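Long-range contact in EmGH1 (Erythrobacter marinus, PDB 5Z87), which probably hydrolyses beta-glucosidic bonds, as a member of glycosyl hydrolase family 3: residues L636-F648 with Y710-E724. Numbering follows the deposited sequence.
Sequences LPGYYYQKPTGRF and YIRDSIASRARPIKE. With MG (magnesium ion), chain E.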
ATOM      1  N   LEU A 636      -1.317   7.768   3.227  1.00 16.37           N
ATOM      2  CA  LEU A 636      -0.168   7.099   2.626  1.00 17.15           C
ATOM      3  C   LEU A 636      -0.608   6.280   1.406  1.00 20.83           C
ATOM      4  O   LEU A 636      -1.685   5.672   1.412  1.00 19.94           O
ATOM      5  CB  LEU A 636       0.517   6.198   3.650  1.00 14.51           C
ATOM      6  CG  LEU A 636       1.215   6.907   4.810  1.00 18.70           C
ATOM      7  CD1 LEU A 636       1.794   5.904   5.784  1.00 18.63           C
ATOM      8  CD2 LEU A 636       2.308   7.822   4.296  1.00 12.54           C
ATOM      9  N   PRO A 637       0.203   6.231   0.344  1.00 20.91           N
ATOM     10  CA  PRO A 637       1.521   6.870   0.232  1.00 21.02           C
ATOM     11  C   PRO A 637       1.440   8.306  -0.203  1.00 18.96           C
ATOM     12  O   PRO A 637       0.480   8.663  -0.906  1.00 15.97           O
ATOM     13  CB  PRO A 637       2.233   6.032  -0.842  1.00 15.73           C
ATOM     14  CG  PRO A 637       1.163   5.500  -1.667  1.00 20.93           C
ATOM     15  CD  PRO A 637      -0.057   5.311  -0.777  1.00 21.09           C
ATOM     16  N   GLY A 638       2.450   9.097   0.178  1.00 15.37           N
ATOM     17  CA  GLY A 638       2.510  10.484  -0.218  1.00 12.93           C
ATOM     18  C   GLY A 638       3.796  10.946  -0.875  1.00 16.43           C
ATOM     19  O   GLY A 638       3.969  12.149  -1.082  1.00 16.13           O
ATOM     20  N   TYR A 639       4.691  10.025  -1.230  1.00 16.54           N
ATOM     21  CA  TYR A 639       5.945  10.431  -1.845  1.00 18.78           C
ATOM     22  C   TYR A 639       5.669  11.236  -3.112  1.00 20.21           C
ATOM     23  O   TYR A 639       4.715  10.969  -3.852  1.00 19.42           O
ATOM     24  CB  TYR A 639       6.828   9.206  -2.140  1.00 18.88           C
ATOM     25  CG  TYR A 639       6.165   8.130  -2.982  1.00 16.99           C
ATOM     26  CD1 TYR A 639       6.121   8.235  -4.371  1.00 19.59           C
ATOM     27  CD2 TYR A 639       5.599   7.003  -2.386  1.00 14.25           C
ATOM     28  CE1 TYR A 639       5.517   7.258  -5.147  1.00 23.18           C
ATOM     29  CE2 TYR A 639       4.998   6.018  -3.144  1.00 17.43           C
ATOM     30  CZ  TYR A 639       4.954   6.144  -4.531  1.00 25.88           C
ATOM     31  OH  TYR A 639       4.340   5.166  -5.306  1.00 25.63           O
ATOM     32  N   TYR A 640       6.528  12.234  -3.358  1.00 17.62           N
ATOM     33  CA  TYR A 640       6.211  13.298  -4.312  1.00 19.38           C
ATOM     34  C   TYR A 640       6.119  12.796  -5.754  1.00 19.41           C
ATOM     35  O   TYR A 640       5.356  13.366  -6.538  1.00 18.08           O
ATOM     36  CB  TYR A 640       7.249  14.438  -4.227  1.00 16.78           C
ATOM     37  CG  TYR A 640       8.549  14.153  -4.960  1.00 18.21           C
ATOM     38  CD1 TYR A 640       9.623  13.540  -4.315  1.00 16.05           C
ATOM     39  CD2 TYR A 640       8.696  14.484  -6.307  1.00 16.19           C
ATOM     40  CE1 TYR A 640      10.811  13.275  -4.996  1.00 16.20           C
ATOM     41  CE2 TYR A 640       9.853  14.204  -6.992  1.00 17.60           C
ATOM     42  CZ  TYR A 640      10.906  13.603  -6.338  1.00 17.65           C
ATOM     43  OH  TYR A 640      12.046  13.341  -7.051  1.00 18.27           O
ATOM     44  N   TYR A 641       6.898  11.774  -6.139  1.00 15.09           N
ATOM     45  CA  TYR A 641       6.982  11.416  -7.557  1.00 22.51           C
ATOM     46  C   TYR A 641       5.823  10.508  -7.944  1.00 18.97           C
ATOM     47  O   TYR A 641       6.035   9.419  -8.493  1.00 17.20           O
ATOM     48  CB  TYR A 641       8.340  10.766  -7.917  1.00 14.80           C
ATOM     49  CG  TYR A 641       8.802   9.735  -6.917  1.00 16.57           C
ATOM     50  CD1 TYR A 641       9.442  10.124  -5.738  1.00 11.84           C
ATOM     51  CD2 TYR A 641       8.593   8.375  -7.135  1.00 14.82           C
ATOM     52  CE1 TYR A 641       9.848   9.191  -4.812  1.00 13.92           C
ATOM     53  CE2 TYR A 641       8.994   7.429  -6.204  1.00 15.87           C
ATOM     54  CZ  TYR A 641       9.629   7.841  -5.048  1.00 19.70           C
ATOM     55  OH  TYR A 641      10.051   6.916  -4.114  1.00 18.87           O
ATOM     56  N   GLN A 642       4.596  10.956  -7.652  1.00 21.13           N
ATOM     57  CA  GLN A 642       3.406  10.197  -8.001  1.00 16.46           C
ATOM     58  C   GLN A 642       3.278  10.091  -9.515  1.00 16.39           C
ATOM     59  O   GLN A 642       3.740  10.955 -10.261  1.00 15.39           O
ATOM     60  CB  GLN A 642       2.150  10.862  -7.424  1.00 17.51           C
ATOM     61  CG  GLN A 642       2.109  10.946  -5.897  1.00 15.43           C
ATOM     62  CD  GLN A 642       1.898   9.590  -5.262  1.00 21.73           C
ATOM     63  OE1 GLN A 642       1.032   8.828  -5.684  1.00 24.08           O
ATOM     64  NE2 GLN A 642       2.711   9.265  -4.257  1.00 21.68           N
ATOM     65  N   LYS A 643       2.623   9.022  -9.964  1.00 15.30           N
ATOM     66  CA  LYS A 643       2.126   8.943 -11.328  1.00 15.63           C
ATOM     67  C   LYS A 643       1.071  10.032 -11.501  1.00 16.41           C
ATOM     68  O   LYS A 643       0.607  10.574 -10.496  1.00 16.59           O
ATOM     69  CB  LYS A 643       1.557   7.547 -11.590  1.00 18.77           C
ATOM     70  CG  LYS A 643       2.570   6.424 -11.445  1.00 22.18           C
ATOM     71  CD  LYS A 643       3.752   6.646 -12.379  1.00 20.74           C
ATOM     72  CE  LYS A 643       4.579   5.374 -12.541  1.00 21.12           C
ATOM     73  NZ  LYS A 643       3.744   4.368 -13.237  1.00 23.78           N
ATOM     74  N   PRO A 644       0.658  10.387 -12.725  1.00 20.44           N
ATOM     75  CA  PRO A 644      -0.410  11.398 -12.867  1.00 13.51           C
ATOM     76  C   PRO A 644      -1.683  11.046 -12.131  1.00 16.42           C
ATOM     77  O   PRO A 644      -2.444  11.950 -11.767  1.00 16.38           O
ATOM     78  CB  PRO A 644      -0.656  11.450 -14.374  1.00 16.44           C
ATOM     79  CG  PRO A 644       0.639  10.978 -14.984  1.00 16.76           C
ATOM     80  CD  PRO A 644       1.200   9.962 -14.031  1.00 20.40           C
ATOM     81  N   THR A 645      -1.940   9.766 -11.882  1.00 17.50           N
ATOM     82  CA  THR A 645      -3.132   9.357 -11.166  1.00 13.85           C
ATOM     83  C   THR A 645      -2.887   9.105  -9.685  1.00 15.25           C
ATOM     84  O   THR A 645      -3.837   8.808  -8.963  1.00 13.66           O
ATOM     85  CB  THR A 645      -3.689   8.086 -11.800  1.00 14.42           C
ATOM     86  OG1 THR A 645      -2.629   7.122 -11.931  1.00 20.06           O
ATOM     87  CG2 THR A 645      -4.277   8.395 -13.158  1.00 13.79           C
ATOM     88  N   GLY A 646      -1.636   9.163  -9.230  1.00 12.96           N
ATOM     89  CA  GLY A 646      -1.332   8.708  -7.883  1.00 16.31           C
ATOM     90  C   GLY A 646      -2.070   9.503  -6.826  1.00 18.05           C
ATOM     91  O   GLY A 646      -2.627   8.941  -5.882  1.00 18.42           O
ATOM     92  N   ARG A 647      -2.085  10.818  -6.972  1.00 16.99           N
ATOM     93  CA  ARG A 647      -2.856  11.681  -6.090  1.00 22.59           C
ATOM     94  C   ARG A 647      -3.823  12.521  -6.911  1.00 17.38           C
ATOM     95  O   ARG A 647      -4.063  13.684  -6.623  1.00 16.00           O
ATOM     96  CB  ARG A 647      -1.933  12.541  -5.221  1.00 13.60           C
ATOM     97  CG  ARG A 647      -1.252  11.716  -4.100  1.00 17.00           C
ATOM     98  CD  ARG A 647      -0.232  12.519  -3.303  1.00 16.04           C
ATOM     99  NE  ARG A 647      -0.854  13.624  -2.575  1.00 15.60           N
ATOM    100  CZ  ARG A 647      -0.777  14.891  -2.959  1.00 22.00           C
ATOM    101  NH1 ARG A 647      -0.104  15.209  -4.068  1.00 17.12           N
ATOM    102  NH2 ARG A 647      -1.353  15.844  -2.238  1.00 19.45           N
ATOM    103  N   PHE A 648      -4.394  11.913  -7.953  1.00 18.36           N
ATOM    104  CA  PHE A 648      -5.336  12.620  -8.811  1.00 13.92           C
ATOM    105  C   PHE A 648      -6.574  13.077  -8.032  1.00 18.58           C
ATOM    106  O   PHE A 648      -7.031  14.215  -8.193  1.00 19.14           O
ATOM    107  CB  PHE A 648      -5.708  11.721  -9.985  1.00 18.03           C
ATOM    108  CG  PHE A 648      -6.758  12.291 -10.883  1.00 16.55           C
ATOM    109  CD1 PHE A 648      -6.626  13.567 -11.397  1.00 17.91           C
ATOM    110  CD2 PHE A 648      -7.871  11.539 -11.227  1.00 17.40           C
ATOM    111  CE1 PHE A 648      -7.587  14.097 -12.229  1.00 20.82           C
ATOM    112  CE2 PHE A 648      -8.829  12.054 -12.073  1.00 16.27           C
ATOM    113  CZ  PHE A 648      -8.690  13.339 -12.574  1.00 18.57           C
ATOM    114  N   TYR A 710      14.172  19.114 -11.375  1.00 19.61           N
ATOM    115  CA  TYR A 710      13.227  18.025 -11.596  1.00 17.22           C
ATOM    116  C   TYR A 710      12.857  17.980 -13.068  1.00 20.97           C
ATOM    117  O   TYR A 710      12.976  18.976 -13.790  1.00 18.71           O
ATOM    118  CB  TYR A 710      11.929  18.194 -10.787  1.00 17.82           C
ATOM    119  CG  TYR A 710      12.084  18.306  -9.295  1.00 18.29           C
ATOM    120  CD1 TYR A 710      12.473  19.506  -8.702  1.00 19.59           C
ATOM    121  CD2 TYR A 710      11.795  17.220  -8.459  1.00 17.61           C
ATOM    122  CE1 TYR A 710      12.602  19.609  -7.300  1.00 17.24           C
ATOM    123  CE2 TYR A 710      11.913  17.316  -7.070  1.00 18.98           C
ATOM    124  CZ  TYR A 710      12.320  18.520  -6.498  1.00 17.31           C
ATOM    125  OH  TYR A 710      12.450  18.626  -5.130  1.00 17.82           O
ATOM    126  N   ILE A 711      12.374  16.820 -13.515  1.00 19.20           N
ATOM    127  CA  ILE A 711      11.877  16.698 -14.879  1.00 19.09           C
ATOM    128  C   ILE A 711      10.543  15.966 -14.880  1.00 19.35           C
ATOM    129  O   ILE A 711      10.199  15.237 -13.947  1.00 16.61           O
ATOM    130  CB  ILE A 711      12.864  15.970 -15.820  1.00 17.08           C
ATOM    131  CG1 ILE A 711      12.980  14.501 -15.420  1.00 19.05           C
ATOM    132  CG2 ILE A 711      14.241  16.665 -15.827  1.00 16.42           C
ATOM    133  CD1 ILE A 711      13.208  13.580 -16.577  1.00 29.31           C
ATOM    134  N   ARG A 712       9.788  16.180 -15.954  0.54 18.46           N
ATOM    135  CA  ARG A 712       8.583  15.413 -16.248  0.54 19.91           C
ATOM    136  C   ARG A 712       8.642  14.992 -17.709  0.54 17.55           C
ATOM    137  O   ARG A 712       8.778  15.838 -18.596  0.54 16.31           O
ATOM    138  CB  ARG A 712       7.314  16.230 -15.963  0.54 19.62           C
ATOM    139  CG  ARG A 712       6.059  15.820 -16.754  0.54 18.79           C
ATOM    140  CD  ARG A 712       5.487  14.473 -16.315  0.54 19.52           C
ATOM    141  NE  ARG A 712       4.228  14.153 -17.002  0.54 23.51           N
ATOM    142  CZ  ARG A 712       3.637  12.960 -16.980  0.54 16.08           C
ATOM    143  NH1 ARG A 712       2.497  12.765 -17.636  0.54 20.47           N
ATOM    144  NH2 ARG A 712       4.175  11.969 -16.296  0.54 11.64           N
ATOM    145  N   ASP A 713       8.549  13.691 -17.954  1.00 21.06           N
ATOM    146  CA  ASP A 713       8.452  13.162 -19.310  1.00 17.60           C
ATOM    147  C   ASP A 713       6.965  13.176 -19.661  1.00 20.11           C
ATOM    148  O   ASP A 713       6.203  12.308 -19.218  1.00 20.32           O
ATOM    149  CB  ASP A 713       9.073  11.774 -19.363  1.00 19.53           C
ATOM    150  CG  ASP A 713       9.091  11.187 -20.749  1.00 22.61           C
ATOM    151  OD1 ASP A 713       8.699  11.889 -21.714  1.00 21.07           O
ATOM    152  OD2 ASP A 713       9.476  10.004 -20.858  1.00 22.79           O
ATOM    153  N   SER A 714       6.553  14.181 -20.449  1.00 19.19           N
ATOM    154  CA  SER A 714       5.129  14.469 -20.651  1.00 24.73           C
ATOM    155  C   SER A 714       4.378  13.265 -21.204  1.00 24.31           C
ATOM    156  O   SER A 714       3.276  12.946 -20.740  1.00 25.75           O
ATOM    157  CB  SER A 714       4.950  15.664 -21.589  1.00 21.25           C
ATOM    158  OG  SER A 714       5.455  16.849 -21.013  1.00 25.64           O
ATOM    159  N   ILE A 715       4.952  12.590 -22.195  1.00 21.21           N
ATOM    160  CA  ILE A 715       4.355  11.408 -22.810  1.00 19.25           C
ATOM    161  C   ILE A 715       5.404  10.310 -22.805  1.00 18.02           C
ATOM    162  O   ILE A 715       6.568  10.556 -23.136  1.00 24.56           O
ATOM    163  CB  ILE A 715       3.878  11.683 -24.253  1.00 23.63           C
ATOM    164  CG1 ILE A 715       2.912  12.873 -24.300  1.00 18.00           C
ATOM    165  CG2 ILE A 715       3.262  10.431 -24.853  1.00 21.33           C
ATOM    166  CD1 ILE A 715       1.540  12.587 -23.681  1.00 14.11           C
ATOM    167  N   ALA A 716       5.000   9.099 -22.447  1.00 19.03           N
ATOM    168  CA  ALA A 716       5.966   8.019 -22.357  1.00 20.30           C
ATOM    169  C   ALA A 716       5.257   6.695 -22.606  1.00 24.85           C
ATOM    170  O   ALA A 716       4.045   6.572 -22.396  1.00 21.49           O
ATOM    171  CB  ALA A 716       6.668   8.041 -20.998  1.00 16.95           C
ATOM    172  N   SER A 717       6.029   5.699 -23.058  1.00 23.02           N
ATOM    173  CA  SER A 717       5.440   4.406 -23.407  1.00 22.86           C
ATOM    174  C   SER A 717       4.833   3.721 -22.185  1.00 24.57           C
ATOM    175  O   SER A 717       3.895   2.920 -22.323  1.00 27.82           O
ATOM    176  CB  SER A 717       6.488   3.505 -24.077  1.00 22.85           C
ATOM    177  OG  SER A 717       7.693   3.429 -23.315  1.00 27.48           O
ATOM    178  N   ARG A 718       5.357   4.021 -20.996  1.00 18.95           N
ATOM    179  CA  ARG A 718       4.725   3.735 -19.714  1.00 22.25           C
ATOM    180  C   ARG A 718       4.578   5.027 -18.919  1.00 24.48           C
ATOM    181  O   ARG A 718       5.444   5.908 -18.979  1.00 24.23           O
ATOM    182  CB  ARG A 718       5.530   2.720 -18.919  1.00 21.95           C
ATOM    183  CG  ARG A 718       5.508   1.377 -19.585  1.00 27.78           C
ATOM    184  CD  ARG A 718       5.762   0.271 -18.645  1.00 23.58           C
ATOM    185  NE  ARG A 718       5.741  -0.998 -19.349  1.00 26.30           N
ATOM    186  CZ  ARG A 718       5.484  -2.169 -18.782  1.00 31.55           C
ATOM    187  NH1 ARG A 718       5.198  -2.248 -17.476  1.00 23.85           N
ATOM    188  NH2 ARG A 718       5.517  -3.263 -19.534  1.00 27.91           N
ATOM    189  N   ALA A 719       3.474   5.141 -18.183  1.00 21.63           N
ATOM    190  CA  ALA A 719       3.195   6.361 -17.435  1.00 21.40           C
ATOM    191  C   ALA A 719       4.300   6.645 -16.422  1.00 21.17           C
ATOM    192  O   ALA A 719       4.705   5.761 -15.666  1.00 23.33           O
ATOM    193  CB  ALA A 719       1.855   6.231 -16.731  1.00 18.00           C
ATOM    194  N   ARG A 720       4.775   7.880 -16.397  1.00 19.95           N
ATOM    195  CA  ARG A 720       5.894   8.281 -15.563  1.00 23.12           C
ATOM    196  C   ARG A 720       5.455   9.336 -14.558  1.00 21.54           C
ATOM    197  O   ARG A 720       4.394   9.953 -14.718  1.00 17.83           O
ATOM    198  CB  ARG A 720       7.035   8.817 -16.438  1.00 20.55           C
ATOM    199  CG  ARG A 720       7.641   7.731 -17.305  1.00 24.82           C
ATOM    200  CD  ARG A 720       8.851   8.204 -18.040  1.00 30.79           C
ATOM    201  NE  ARG A 720       9.888   8.753 -17.163  1.00 33.18           N
ATOM    202  CZ  ARG A 720      11.065   9.189 -17.612  1.00 31.01           C
ATOM    203  NH1 ARG A 720      11.333   9.129 -18.914  1.00 19.71           N
ATOM    204  NH2 ARG A 720      11.963   9.698 -16.776  1.00 28.33           N
ATOM    205  N   PRO A 721       6.242   9.571 -13.508  1.00 24.16           N
ATOM    206  CA  PRO A 721       5.798  10.493 -12.457  1.00 20.14           C
ATOM    207  C   PRO A 721       5.578  11.901 -12.985  1.00 21.47           C
ATOM    208  O   PRO A 721       6.110  12.299 -14.024  1.00 19.20           O
ATOM    209  CB  PRO A 721       6.945  10.453 -11.437  1.00 18.88           C
ATOM    210  CG  PRO A 721       7.544   9.119 -11.629  1.00 24.62           C
ATOM    211  CD  PRO A 721       7.504   8.906 -13.130  1.00 20.90           C
ATOM    212  N   ILE A 722       4.762  12.659 -12.249  1.00 13.78           N
ATOM    213  CA  ILE A 722       4.522  14.051 -12.613  1.00 14.87           C
ATOM    214  C   ILE A 722       5.765  14.909 -12.414  1.00 16.19           C
ATOM    215  O   ILE A 722       5.843  16.003 -12.982  1.00 21.18           O
ATOM    216  CB  ILE A 722       3.342  14.634 -11.811  1.00 19.52           C
ATOM    217  CG1 ILE A 722       3.687  14.693 -10.321  1.00 18.37           C
ATOM    218  CG2 ILE A 722       2.098  13.810 -12.023  1.00 15.83           C
ATOM    219  CD1 ILE A 722       2.536  15.187  -9.455  1.00 26.88           C
ATOM    220  N   LYS A 723       6.729  14.450 -11.610  1.00 15.80           N
ATOM    221  CA  LYS A 723       8.030  15.097 -11.510  1.00 19.95           C
ATOM    222  C   LYS A 723       9.005  14.140 -10.840  1.00 18.38           C
ATOM    223  O   LYS A 723       8.618  13.330  -9.999  1.00 21.26           O
ATOM    224  CB  LYS A 723       7.957  16.418 -10.737  1.00 24.61           C
ATOM    225  CG  LYS A 723       7.347  16.278  -9.373  1.00 23.27           C
ATOM    226  CD  LYS A 723       7.335  17.608  -8.656  1.00 30.40           C
ATOM    227  CE  LYS A 723       6.296  18.537  -9.239  1.00 29.72           C
ATOM    228  NZ  LYS A 723       5.519  19.184  -8.125  1.00 37.63           N
ATOM    229  N   GLU A 724      10.273  14.243 -11.239  1.00 23.26           N
ATOM    230  CA  GLU A 724      11.342  13.341 -10.807  1.00 27.42           C
ATOM    231  C   GLU A 724      12.607  14.154 -10.606  1.00 18.48           C
ATOM    232  O   GLU A 724      13.107  14.749 -11.569  1.00 19.74           O
ATOM    233  CB  GLU A 724      11.620  12.254 -11.850  1.00 26.54           C
ATOM    234  CG  GLU A 724      10.447  11.898 -12.720  1.00 31.99           C
ATOM    235  CD  GLU A 724      10.720  10.696 -13.598  1.00 33.70           C
ATOM    236  OE1 GLU A 724      10.345  10.735 -14.793  1.00 29.82           O
ATOM    237  OE2 GLU A 724      11.305   9.715 -13.086  1.00 37.82           O
TER
HETATM  238 MG    MG E 803       8.349  11.471 -23.639  1.00 23.70          MG
HETATM  239  O   HOH W   1       9.287   9.568 -23.318  1.00 17.08           O
HETATM  240  O   HOH W   2       7.424  13.366 -23.721  1.00 22.23           O
HETATM  241  O   HOH W   3       7.705  10.764 -25.475  1.00 20.45           O
HETATM  242  O   HOH W   4      10.322  12.106 -24.353  1.00 24.06           O
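Bends at chi2 (-57°) and chi4 (66°) curl K643 back toward 710-724, while Y640, its CG between backbone N and carbonyl carbon (chi1 80°), swings its ring toward Y710 and K723. NZ of K643 donates to A719 O at 3.0 Å from above the carbonyl plane and also forms a salt bridge with E283 of the second subunit; a long, flexible cation suits this double duty. With a methionine here, A719 O would probably lose its donor and that glutamate its countercharge. Y710 turns its edge to the face of Y640 in an offset T-shaped pair, planes at 86°, and the K723 chain lies at the rim of Y640, whose OH bonds D200 and M725 N. I722 N donates to Q642 O at 2.8 Å, meeting the oxygen nearly head-on. P721 and P644 offer compact apolar rings: P721 CB lies 3.8 Å from Y641 CB, and P644 CG rests near the R712 guanidinium. R720 pairs with E724 and, weakly, with OD2 of D713, whose OD1 binds magnesium. One backbone bond, one lysine bond and close ring and chain packing thus join the family 3 C-terminal and fibronectin type III-like domains, the lysine also reaching the second subunit.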